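Local coordinates for putative rhamnosidase (Streptomyces avermitilis, PDB 3W5N), which hydrolyses terminal non-reducing alpha-L-rhamnose residues from citrus flavonoids and gum arabic, cleaving both alpha-1,2 and alpha-1,6 linkages, at residues R161-P166 with K249-D254; S177-Y182 with E201-P206; V385-P390 with R634-G639. All coordinates share one frame; numbering follows the deposited sequence.

How the contacts relate
Contacts 1 and 2 both belong to the carbohydrate-binding module CBM67, with centres about 21 Å apart, and they share its two antiparallel sheets. Contact 1 sets strand 156-165 of one sheet against strand 248-252 of the other. Contact 2 holds the end of strand 169-179, which follows 156-165 in the chain, and the start of strand 181-186. Along the sequence contact 2 is nested inside the loop closed by contact 1, whereas contact 3 comes later, joining 385-390 to loop 634-639 with its probable proton donor. Its centre is about 22 Å from that of contact 2 and about 38 Å from that of contact 1. Rhamnose binding by the module and rhamnoside hydrolysis thus occupy separate sites.

Contact 1 (R161-P166 with K249-D254); sequences RTVDLP and KKIFSD. With RAM (alpha-L-rhamnopyranose), chain F.
Two facing sheets of the CBM67 beta-sandwich meet here through Val163 and Leu165 on one side and Ile251 on the other. Val163 CG1 lies 3.8 Å from Ile251 CG2, the two side chains passing on opposed courses, while Leu165 CD2 reaches Ile251 CG1 at 4.2 Å. With Ile251 CG2 anti to the backbone N, that methyl faces the valine, and CG1, anti to the carbonyl carbon (chi1 -58°), lies on the leucine side. The segment axes run antiparallel at 175° with a closest approach of 9.7 Å, a spacing filled by side chains rather than bridged by backbone bonds. Strand 156-165 pairs with 218-227 in its own sheet and 248-252, an outermost strand, with 235-244 in the other; side chains facing across between these sheets form the sandwich interior. At one end of the contact, Lys249, bent at chi2 and chi4, brings NZ to 3.6 Å from Pro166 CD. At the other end the guanidinium of Arg161 is covered on one face by Val163 CG1, 3.3 Å above the plane. In that plane, at the edge, sits a water that accepts from Arg161 NE and donates to Phe252 O and Asp254 OD1, linking the arginine to an acid whose OD1 is 4.8 Å from NE. Thr162 belongs to the same strand but meets a bound rhamnose, its OG1 hydrogen-bonded to the sugar's O4 at 3.0 Å and also to Thr221 OG1. A valine here would keep the branched shape but would probably leave both sugar O4 and the Thr221 hydroxyl without this mate.

Contact 2 (S177-Y182 with E201-P206); sequences SADNVY and EGWRRP. With CA (calcium ion), chain B; RAM (alpha-L-rhamnopyranose), chain D.
Asp179, Asn180 and Trp203 meet round one rhamnose and its calcium ion. The calcium takes Asp179 OD1 at 2.3 Å, Asn180 OD1, sugar O3 and O4, and a water; Asn228 and Pro233 complete its shell. Asn180 divides its amide between metal and sugar: OD1 goes to calcium, and ND2 donates to sugar O3 at 2.8 Å. Trp203 meets sugar O2 at its edge, in the ring plane, with NE1 donating to it over 3.0 Å, while sugar C6 sits above the plane near CE2 and CZ2. Asp179 OD2 accepts a hydrogen bond from Trp292 NE1 and lies 2.6 Å from sugar O4.

Further out, the peptide bond before Asn180 is cis, and Asn180 and Val181 both face Ser227 in a classic beta bulge. Arg204 CG lies 3.5 Å above one face of the Trp203 ring, toward the rim. Arg204 NE in turn forms a salt bridge with Glu201 OE1 at 2.6 Å. At the backbone of the tryptophan, Ser177 OG donates to Trp203 O at 2.7 Å from above the carbonyl plane, tying the 3-10 segment 202-204 to the strand. A metal joining protein carboxylate and amide oxygens to two sugar hydroxyls is the calcium-dependent rhamnose site of CBM67.

Contact 3 (V385-P390 with R634-G639); sequences VGMFGP and RDERLG. With RAM (alpha-L-rhamnopyranose), chain C.
Met387 runs alongside Glu636, both chains heading the same way, where a type II' beta turn from Val385 to Phe388 presses on the loop carrying the probable proton donor of this GH78 glycosidase. That donor is Glu636, and its loop belongs to the six-hairpin catalytic domain, whereas the turn falls within the alpha-L-rhamnosidase N-terminal domain. Met387 is bent at chi2 (80°) and chi3 (73°), which folds SD back to 3.8 Å from Glu636 CG and close to the carbonyl oxygen of Asp635. Relative to Asp635 itself the methionine lies roughly perpendicular; the carboxylate of that aspartate is held elsewhere, by Ser544 and Arg543.

Elsewhere in the contact Phe388 and Leu638 approach head-on, and Leu638 CD1 meets the ring at its edge, 3.8 Å from CE2. The other methyl, Leu638 CD2, packs 4.3 Å from Val385 CG1 and also approaches Gly386 CA. Backbone closeness sets the limits here: the alpha carbons of Gly386 and Glu636 are 3.8 Å apart, and Gly386 CA makes a CA-H...O contact of 3.3 Å to Glu636 O. The positive phi of Gly386 (50°) favours glycine, and a beta carbon would press on Leu638 CD2 and clash with the Phe388 ring. A water joins the loops, accepting from Gly386 N and donating to Glu636 O.

Beyond the interface, Glu636 runs extended to the bound rhamnose, while Arg634 makes a salt bridge to Glu895, the probable proton acceptor. Arg634 NE and NH2 grip Glu636 OE1 side-on, from one face of the carboxylate, while sugar O1 donates to Glu636 OE2 at 3.1 Å.

Contact 1 (R161-P166 with K249-D254)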
loop_
_atom_site.group_PDB
_atom_site.type_symbol
_atom_site.label_atom_id
_atom_site.label_comp_id
_atom_site.label_asym_id
_atom_site.label_seq_id
_atom_site.Cartn_x
_atom_site.Cartn_y
_atom_site.Cartn_z
ATOM N N ARG A 161 -30.078 7.908 -37.492
ATOM C CA ARG A 161 -30.910 9.006 -37.028
ATOM C C ARG A 161 -30.294 10.294 -37.540
ATOM O O ARG A 161 -29.095 10.487 -37.413
ATOM C CB ARG A 161 -30.906 9.015 -35.508
ATOM C CG ARG A 161 -31.575 10.202 -34.858
ATOM C CD ARG A 161 -33.057 9.966 -34.788
ATOM N NE ARG A 161 -33.678 10.821 -33.798
ATOM C CZ ARG A 161 -34.442 11.868 -34.084
ATOM N NH1 ARG A 161 -34.694 12.202 -35.360
ATOM N NH2 ARG A 161 -34.968 12.579 -33.084
ATOM N N THR A 162 -31.110 11.150 -38.133
ATOM C CA THR A 162 -30.665 12.505 -38.449
ATOM C C THR A 162 -31.388 13.463 -37.529
ATOM O O THR A 162 -32.626 13.477 -37.493
ATOM C CB THR A 162 -30.954 12.886 -39.907
ATOM O OG1 THR A 162 -30.291 11.954 -40.765
ATOM C CG2 THR A 162 -30.443 14.297 -40.187
ATOM N N VAL A 163 -30.608 14.263 -36.808
ATOM C CA VAL A 163 -31.157 15.204 -35.837
ATOM C C VAL A 163 -30.699 16.629 -36.107
ATOM O O VAL A 163 -29.557 16.853 -36.499
ATOM C CB VAL A 163 -30.800 14.810 -34.396
ATOM C CG1 VAL A 163 -31.615 13.603 -33.988
ATOM C CG2 VAL A 163 -29.303 14.566 -34.234
ATOM N N ASP A 164 -31.618 17.569 -35.911
ATOM C CA ASP A 164 -31.390 18.983 -36.176
ATOM C C ASP A 164 -30.929 19.636 -34.865
ATOM O O ASP A 164 -31.735 19.880 -33.957
ATOM C CB ASP A 164 -32.691 19.614 -36.692
ATOM C CG ASP A 164 -32.517 21.049 -37.176
ATOM O OD1 ASP A 164 -31.436 21.647 -36.997
ATOM O OD2 ASP A 164 -33.487 21.591 -37.750
ATOM N N LEU A 165 -29.631 19.898 -34.762
ATOM C CA LEU A 165 -29.047 20.384 -33.507
ATOM C C LEU A 165 -29.105 21.902 -33.368
ATOM O O LEU A 165 -29.112 22.617 -34.371
ATOM C CB LEU A 165 -27.607 19.889 -33.363
ATOM C CG LEU A 165 -27.441 18.358 -33.370
ATOM C CD1 LEU A 165 -26.001 18.007 -33.038
ATOM C CD2 LEU A 165 -28.405 17.666 -32.400
ATOM N N PRO A 166 -29.156 22.399 -32.116
ATOM C CA PRO A 166 -29.292 23.840 -31.934
ATOM C C PRO A 166 -28.032 24.625 -32.294
ATOM O O PRO A 166 -26.938 24.055 -32.476
ATOM C CB PRO A 166 -29.638 23.982 -30.443
ATOM C CG PRO A 166 -29.122 22.741 -29.805
ATOM C CD PRO A 166 -29.278 21.662 -30.840
ATOM N N LYS A 249 -29.662 20.340 -24.312
ATOM C CA LYS A 249 -30.548 19.603 -25.211
ATOM C C LYS A 249 -30.090 18.147 -25.292
ATOM O O LYS A 249 -28.898 17.871 -25.473
ATOM C CB LYS A 249 -30.572 20.269 -26.584
ATOM C CG LYS A 249 -31.096 19.410 -27.720
ATOM C CD LYS A 249 -32.597 19.552 -27.922
ATOM C CE LYS A 249 -33.020 19.011 -29.284
ATOM N NZ LYS A 249 -32.140 19.494 -30.394
ATOM N N LYS A 250 -31.030 17.222 -25.132
ATOM C CA LYS A 250 -30.701 15.795 -25.121
ATOM C C LYS A 250 -31.396 15.064 -26.259
ATOM O O LYS A 250 -32.587 15.262 -26.491
ATOM C CB LYS A 250 -31.116 15.154 -23.793
ATOM C CG LYS A 250 -30.236 15.535 -22.607
ATOM C CD LYS A 250 -30.774 14.889 -21.346
ATOM C CE LYS A 250 -30.025 15.390 -20.131
ATOM N NZ LYS A 250 -30.287 14.506 -18.969
ATOM N N ILE A 251 -30.647 14.207 -26.944
ATOM C CA ILE A 251 -31.183 13.338 -27.978
ATOM C C ILE A 251 -31.024 11.906 -27.451
ATOM O O ILE A 251 -29.926 11.526 -27.038
ATOM C CB ILE A 251 -30.385 13.494 -29.308
ATOM C CG1 ILE A 251 -30.404 14.947 -29.828
ATOM C CG2 ILE A 251 -30.881 12.538 -30.388
ATOM C CD1 ILE A 251 -31.777 15.564 -29.952
ATOM N N PHE A 252 -32.114 11.131 -27.478
ATOM C CA PHE A 252 -32.108 9.743 -27.005
ATOM C C PHE A 252 -32.103 8.710 -28.126
ATOM O O PHE A 252 -32.493 9.007 -29.244
ATOM C CB PHE A 252 -33.345 9.489 -26.127
ATOM C CG PHE A 252 -33.439 10.422 -24.966
ATOM C CD1 PHE A 252 -32.463 10.401 -23.978
ATOM C CD2 PHE A 252 -34.469 11.355 -24.878
ATOM C CE1 PHE A 252 -32.530 11.268 -22.894
ATOM C CE2 PHE A 252 -34.538 12.229 -23.792
ATOM C CZ PHE A 252 -33.562 12.181 -22.807
ATOM N N SER A 253 -31.661 7.500 -27.789
ATOM C CA SER A 253 -32.030 6.288 -28.549
ATOM C C SER A 253 -33.515 5.981 -28.272
ATOM O O SER A 253 -33.937 5.873 -27.103
ATOM C CB SER A 253 -31.162 5.102 -28.136
ATOM O OG SER A 253 -31.097 5.019 -26.713
ATOM N N ASP A 254 -34.303 5.885 -29.335
ATOM C CA ASP A 254 -35.755 5.697 -29.215
ATOM C C ASP A 254 -36.311 5.317 -30.587
ATOM O O ASP A 254 -35.544 5.024 -31.502
ATOM C CB ASP A 254 -36.450 6.934 -28.585
ATOM C CG ASP A 254 -36.290 8.200 -29.413
ATOM O OD1 ASP A 254 -36.096 8.117 -30.645
ATOM O OD2 ASP A 254 -36.369 9.308 -28.825
HETATM C C1 RAM F . -32.893 14.018 -46.596
HETATM C C2 RAM F . -32.242 12.609 -46.497
HETATM C C3 RAM F . -31.045 12.855 -45.568
HETATM C C4 RAM F . -31.501 13.280 -44.163
HETATM C C5 RAM F . -32.371 14.553 -44.252
HETATM C C6 RAM F . -33.037 14.891 -42.918
HETATM O O1 RAM F . -32.016 15.066 -47.074
HETATM O O2 RAM F . -33.338 11.856 -45.975
HETATM O O3 RAM F . -30.129 11.757 -45.509
HETATM O O4 RAM F . -30.342 13.451 -43.323
HETATM O O5 RAM F . -33.383 14.428 -45.294
HETATM O O HOH W 1 -34.032 10.480 -31.272
#

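Contact 2 (S177-Y182 with E201-P206)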
loop_
_atom_site.group_PDB
_atom_site.type_symbol
_atom_site.label_atom_id
_atom_site.label_comp_id
_atom_site.label_asym_id
_atom_site.label_seq_id
_atom_site.Cartn_x
_atom_site.Cartn_y
_atom_site.Cartn_z
ATOM N N SER A 177 -24.071 2.534 -24.553
ATOM C CA SER A 177 -23.778 1.172 -24.145
ATOM C C SER A 177 -24.546 0.241 -25.078
ATOM O O SER A 177 -25.569 0.645 -25.632
ATOM C CB SER A 177 -24.223 0.967 -22.708
ATOM O OG SER A 177 -23.597 -0.190 -22.187
ATOM N N ALA A 178 -24.039 -0.974 -25.269
ATOM C CA ALA A 178 -24.760 -1.963 -26.071
ATOM C C ALA A 178 -24.634 -3.344 -25.462
ATOM O O ALA A 178 -23.575 -3.715 -24.955
ATOM C CB ALA A 178 -24.246 -1.994 -27.513
ATOM N N ASP A 179 -25.736 -4.082 -25.523
ATOM C CA ASP A 179 -25.753 -5.514 -25.355
ATOM C C ASP A 179 -25.808 -6.090 -26.783
ATOM O O ASP A 179 -26.894 -6.133 -27.374
ATOM C CB ASP A 179 -27.007 -5.899 -24.546
ATOM C CG ASP A 179 -27.130 -7.385 -24.324
ATOM O OD1 ASP A 179 -26.376 -8.140 -24.960
ATOM O OD2 ASP A 179 -27.971 -7.807 -23.501
ATOM N N ASN A 180 -24.683 -6.542 -27.363
ATOM C CA ASN A 180 -23.375 -6.679 -26.705
ATOM C C ASN A 180 -22.278 -5.700 -27.110
ATOM O O ASN A 180 -21.425 -5.356 -26.281
ATOM C CB ASN A 180 -22.853 -8.118 -26.892
ATOM C CG ASN A 180 -23.628 -9.107 -26.063
ATOM O OD1 ASN A 180 -24.527 -9.798 -26.566
ATOM N ND2 ASN A 180 -23.327 -9.149 -24.766
ATOM N N VAL A 181 -22.273 -5.262 -28.369
ATOM C CA VAL A 181 -21.216 -4.354 -28.855
ATOM C C VAL A 181 -21.775 -3.355 -29.865
ATOM O O VAL A 181 -22.857 -3.579 -30.427
ATOM C CB VAL A 181 -20.018 -5.113 -29.504
ATOM C CG1 VAL A 181 -19.306 -6.002 -28.488
ATOM C CG2 VAL A 181 -20.455 -5.912 -30.729
ATOM N N TYR A 182 -21.043 -2.259 -30.087
ATOM C CA TYR A 182 -21.488 -1.194 -31.000
ATOM C C TYR A 182 -20.314 -0.547 -31.742
ATOM O O TYR A 182 -19.146 -0.686 -31.351
ATOM C CB TYR A 182 -22.269 -0.104 -30.259
ATOM C CG TYR A 182 -21.427 0.603 -29.222
ATOM C CD1 TYR A 182 -20.658 1.726 -29.554
ATOM C CD2 TYR A 182 -21.376 0.134 -27.915
ATOM C CE1 TYR A 182 -19.861 2.351 -28.605
ATOM C CE2 TYR A 182 -20.594 0.757 -26.957
ATOM C CZ TYR A 182 -19.836 1.858 -27.308
ATOM O OH TYR A 182 -19.069 2.445 -26.344
ATOM N N GLU A 201 -19.665 -8.646 -20.645
ATOM C CA GLU A 201 -20.824 -7.896 -20.147
ATOM C C GLU A 201 -20.549 -6.391 -20.197
ATOM O O GLU A 201 -20.850 -5.651 -19.258
ATOM C CB GLU A 201 -21.259 -8.376 -18.753
ATOM C CG GLU A 201 -21.500 -9.881 -18.716
ATOM C CD GLU A 201 -22.140 -10.392 -17.438
ATOM O OE1 GLU A 201 -22.277 -9.634 -16.455
ATOM O OE2 GLU A 201 -22.510 -11.589 -17.422
ATOM N N GLY A 202 -19.948 -5.970 -21.305
ATOM C CA GLY A 202 -19.667 -4.563 -21.583
ATOM C C GLY A 202 -20.867 -3.637 -21.513
ATOM O O GLY A 202 -20.709 -2.434 -21.295
ATOM N N TRP A 203 -22.068 -4.188 -21.689
ATOM C CA TRP A 203 -23.296 -3.412 -21.559
ATOM C C TRP A 203 -23.438 -2.741 -20.191
ATOM O O TRP A 203 -24.103 -1.716 -20.071
ATOM C CB TRP A 203 -24.534 -4.264 -21.883
ATOM C CG TRP A 203 -24.720 -5.503 -21.033
ATOM C CD1 TRP A 203 -24.370 -6.783 -21.354
ATOM C CD2 TRP A 203 -25.325 -5.562 -19.738
ATOM N NE1 TRP A 203 -24.725 -7.646 -20.326
ATOM C CE2 TRP A 203 -25.316 -6.919 -19.327
ATOM C CE3 TRP A 203 -25.911 -4.600 -18.893
ATOM C CZ2 TRP A 203 -25.838 -7.333 -18.098
ATOM C CZ3 TRP A 203 -26.428 -5.018 -17.666
ATOM C CH2 TRP A 203 -26.390 -6.364 -17.285
ATOM N N ARG A 204 -22.810 -3.329 -19.165
ATOM C CA ARG A 204 -22.838 -2.770 -17.803
ATOM C C ARG A 204 -22.045 -1.498 -17.655
ATOM O O ARG A 204 -22.203 -0.791 -16.658
ATOM C CB ARG A 204 -22.258 -3.761 -16.792
ATOM C CG ARG A 204 -23.011 -5.068 -16.696
ATOM C CD ARG A 204 -22.297 -5.999 -15.733
ATOM N NE ARG A 204 -23.020 -7.250 -15.594
ATOM C CZ ARG A 204 -24.099 -7.411 -14.835
ATOM N NH1 ARG A 204 -24.584 -6.396 -14.132
ATOM N NH2 ARG A 204 -24.691 -8.600 -14.780
ATOM N N ARG A 205 -21.173 -1.220 -18.617
ATOM C CA ARG A 205 -20.234 -0.102 -18.495
ATOM C C ARG A 205 -20.289 0.830 -19.698
ATOM O O ARG A 205 -19.478 0.708 -20.626
ATOM C CB ARG A 205 -18.797 -0.614 -18.275
ATOM C CG ARG A 205 -18.622 -1.381 -16.966
ATOM C CD ARG A 205 -17.273 -2.076 -16.853
ATOM N NE ARG A 205 -17.024 -3.069 -17.895
ATOM C CZ ARG A 205 -17.449 -4.333 -17.858
ATOM N NH1 ARG A 205 -18.178 -4.776 -16.845
ATOM N NH2 ARG A 205 -17.159 -5.149 -18.854
ATOM N N PRO A 206 -21.268 1.754 -19.701
ATOM C CA PRO A 206 -21.396 2.728 -20.783
ATOM C C PRO A 206 -20.134 3.576 -20.944
ATOM O O PRO A 206 -19.487 3.919 -19.955
ATOM C CB PRO A 206 -22.551 3.620 -20.317
ATOM C CG PRO A 206 -23.321 2.790 -19.358
ATOM C CD PRO A 206 -22.312 1.922 -18.677
HETATM CA CA CA B . -26.755 -10.339 -25.618
HETATM C C1 RAM D . -25.028 -11.513 -20.253
HETATM C C2 RAM D . -24.461 -11.352 -21.665
HETATM C C3 RAM D . -25.601 -11.344 -22.699
HETATM C C4 RAM D . -26.645 -10.286 -22.375
HETATM C C5 RAM D . -27.186 -10.503 -20.954
HETATM C C6 RAM D . -28.113 -9.373 -20.501
HETATM O O1 RAM D . -25.508 -12.858 -20.087
HETATM O O2 RAM D . -23.736 -10.118 -21.686
HETATM O O3 RAM D . -25.187 -11.167 -24.067
HETATM O O4 RAM D . -27.630 -10.384 -23.431
HETATM O O5 RAM D . -26.103 -10.591 -19.995
HETATM O O HOH W 2 -21.168 -1.009 -23.757
HETATM O O HOH W 3 -21.983 -6.460 -23.757
HETATM O O HOH W 4 -19.344 1.272 -23.973
HETATM O O HOH W 5 -27.301 -12.699 -25.719
#

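Contact 3 (V385-P390 with R634-G639)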
loop_
_atom_site.group_PDB
_atom_site.type_symbol
_atom_site.label_atom_id
_atom_site.label_comp_id
_atom_site.label_asym_id
_atom_site.label_seq_id
_atom_site.Cartn_x
_atom_site.Cartn_y
_atom_site.Cartn_z
ATOM N N VAL A 385 -11.144 -0.426 -7.409
ATOM C CA VAL A 385 -10.373 -1.099 -6.369
ATOM C C VAL A 385 -10.180 -2.548 -6.786
ATOM O O VAL A 385 -11.161 -3.240 -7.091
ATOM C CB VAL A 385 -11.107 -1.067 -5.006
ATOM C CG1 VAL A 385 -10.383 -1.913 -3.976
ATOM C CG2 VAL A 385 -11.216 0.362 -4.488
ATOM N N GLY A 386 -8.921 -2.995 -6.790
ATOM C CA GLY A 386 -8.582 -4.366 -7.199
ATOM C C GLY A 386 -9.203 -4.773 -8.523
ATOM O O GLY A 386 -9.248 -3.978 -9.472
ATOM N N MET A 387 -9.697 -6.015 -8.564
ATOM C CA MET A 387 -10.369 -6.572 -9.733
ATOM C C MET A 387 -11.890 -6.326 -9.684
ATOM O O MET A 387 -12.659 -7.003 -10.377
ATOM C CB MET A 387 -10.109 -8.087 -9.814
ATOM C CG MET A 387 -8.648 -8.538 -9.740
ATOM S SD MET A 387 -7.910 -8.595 -8.078
ATOM C CE MET A 387 -8.713 -10.042 -7.379
ATOM N N PHE A 388 -12.323 -5.328 -8.916
ATOM C CA PHE A 388 -13.717 -5.240 -8.483
ATOM C C PHE A 388 -14.496 -4.015 -8.955
ATOM O O PHE A 388 -15.665 -3.873 -8.628
ATOM C CB PHE A 388 -13.778 -5.347 -6.940
ATOM C CG PHE A 388 -12.902 -6.429 -6.383
ATOM C CD1 PHE A 388 -13.050 -7.751 -6.807
ATOM C CD2 PHE A 388 -11.914 -6.127 -5.445
ATOM C CE1 PHE A 388 -12.218 -8.758 -6.315
ATOM C CE2 PHE A 388 -11.091 -7.124 -4.946
ATOM C CZ PHE A 388 -11.247 -8.442 -5.381
ATOM N N GLY A 389 -13.861 -3.122 -9.700
ATOM C CA GLY A 389 -14.572 -1.939 -10.193
ATOM C C GLY A 389 -14.770 -0.859 -9.141
ATOM O O GLY A 389 -14.188 -0.930 -8.040
ATOM N N PRO A 390 -15.571 0.162 -9.477
ATOM C CA PRO A 390 -15.656 1.343 -8.646
ATOM C C PRO A 390 -16.791 1.308 -7.620
ATOM O O PRO A 390 -17.501 0.297 -7.488
ATOM C CB PRO A 390 -15.877 2.455 -9.678
ATOM C CG PRO A 390 -16.692 1.800 -10.746
ATOM C CD PRO A 390 -16.287 0.343 -10.759
ATOM N N ARG A 634 -0.557 -3.993 -10.858
ATOM C CA ARG A 634 -1.739 -4.458 -11.587
ATOM C C ARG A 634 -3.051 -4.078 -10.898
ATOM O O ARG A 634 -3.048 -3.352 -9.888
ATOM C CB ARG A 634 -1.640 -5.974 -11.838
ATOM C CG ARG A 634 -1.798 -6.809 -10.580
ATOM C CD ARG A 634 -1.926 -8.285 -10.939
ATOM N NE ARG A 634 -1.894 -9.153 -9.756
ATOM C CZ ARG A 634 -1.002 -10.125 -9.563
ATOM N NH1 ARG A 634 -0.029 -10.350 -10.457
ATOM N NH2 ARG A 634 -1.059 -10.865 -8.469
ATOM N N ASP A 635 -4.173 -4.568 -11.428
ATOM C CA ASP A 635 -5.499 -4.314 -10.836
ATOM C C ASP A 635 -5.775 -5.157 -9.590
ATOM O O ASP A 635 -6.725 -5.956 -9.550
ATOM C CB ASP A 635 -6.605 -4.531 -11.871
ATOM C CG ASP A 635 -6.589 -5.936 -12.470
ATOM O OD1 ASP A 635 -5.698 -6.763 -12.106
ATOM O OD2 ASP A 635 -7.484 -6.205 -13.317
ATOM N N GLU A 636 -4.930 -4.988 -8.574
ATOM C CA GLU A 636 -5.084 -5.739 -7.336
ATOM C C GLU A 636 -4.734 -4.790 -6.187
ATOM O O GLU A 636 -5.567 -3.988 -5.805
ATOM C CB GLU A 636 -4.240 -7.022 -7.362
ATOM C CG GLU A 636 -4.648 -8.022 -6.291
ATOM C CD GLU A 636 -4.384 -9.477 -6.667
ATOM O OE1 GLU A 636 -3.896 -9.758 -7.790
ATOM O OE2 GLU A 636 -4.716 -10.347 -5.833
ATOM N N ARG A 637 -3.497 -4.830 -5.693
ATOM C CA ARG A 637 -3.037 -3.855 -4.691
ATOM C C ARG A 637 -3.890 -3.950 -3.432
ATOM O O ARG A 637 -4.358 -2.926 -2.905
ATOM C CB ARG A 637 -3.094 -2.430 -5.243
ATOM C CG ARG A 637 -2.683 -2.346 -6.711
ATOM C CD ARG A 637 -2.363 -0.915 -7.085
ATOM N NE ARG A 637 -2.270 -0.774 -8.536
ATOM C CZ ARG A 637 -2.198 0.399 -9.150
ATOM N NH1 ARG A 637 -2.227 1.521 -8.437
ATOM N NH2 ARG A 637 -2.104 0.440 -10.473
ATOM N N LEU A 638 -4.080 -5.182 -2.966
ATOM C CA LEU A 638 -4.907 -5.449 -1.803
ATOM C C LEU A 638 -4.052 -5.810 -0.592
ATOM O O LEU A 638 -2.915 -6.227 -0.746
ATOM C CB LEU A 638 -5.895 -6.578 -2.125
ATOM C CG LEU A 638 -6.737 -6.379 -3.395
ATOM C CD1 LEU A 638 -7.534 -7.649 -3.636
ATOM C CD2 LEU A 638 -7.676 -5.195 -3.275
ATOM N N GLY A 639 -4.611 -5.657 0.609
ATOM C CA GLY A 639 -3.876 -5.983 1.844
ATOM C C GLY A 639 -3.869 -7.484 2.138
ATOM O O GLY A 639 -4.547 -7.957 3.071
HETATM C C1 RAM C . -2.392 -13.401 -5.472
HETATM C C2 RAM C . -2.029 -12.197 -4.584
HETATM C C3 RAM C . -1.186 -12.614 -3.357
HETATM C C4 RAM C . -1.415 -14.048 -2.847
HETATM C C5 RAM C . -2.775 -14.501 -3.297
HETATM C C6 RAM C . -3.020 -15.905 -2.733
HETATM O O1 RAM C . -3.508 -13.106 -6.319
HETATM O O2 RAM C . -1.393 -11.191 -5.416
HETATM O O3 RAM C . 0.200 -12.600 -3.667
HETATM O O4 RAM C . -1.347 -14.157 -1.408
HETATM O O5 RAM C . -2.772 -14.547 -4.723
HETATM O O HOH W 6 -6.836 -1.567 -5.499
#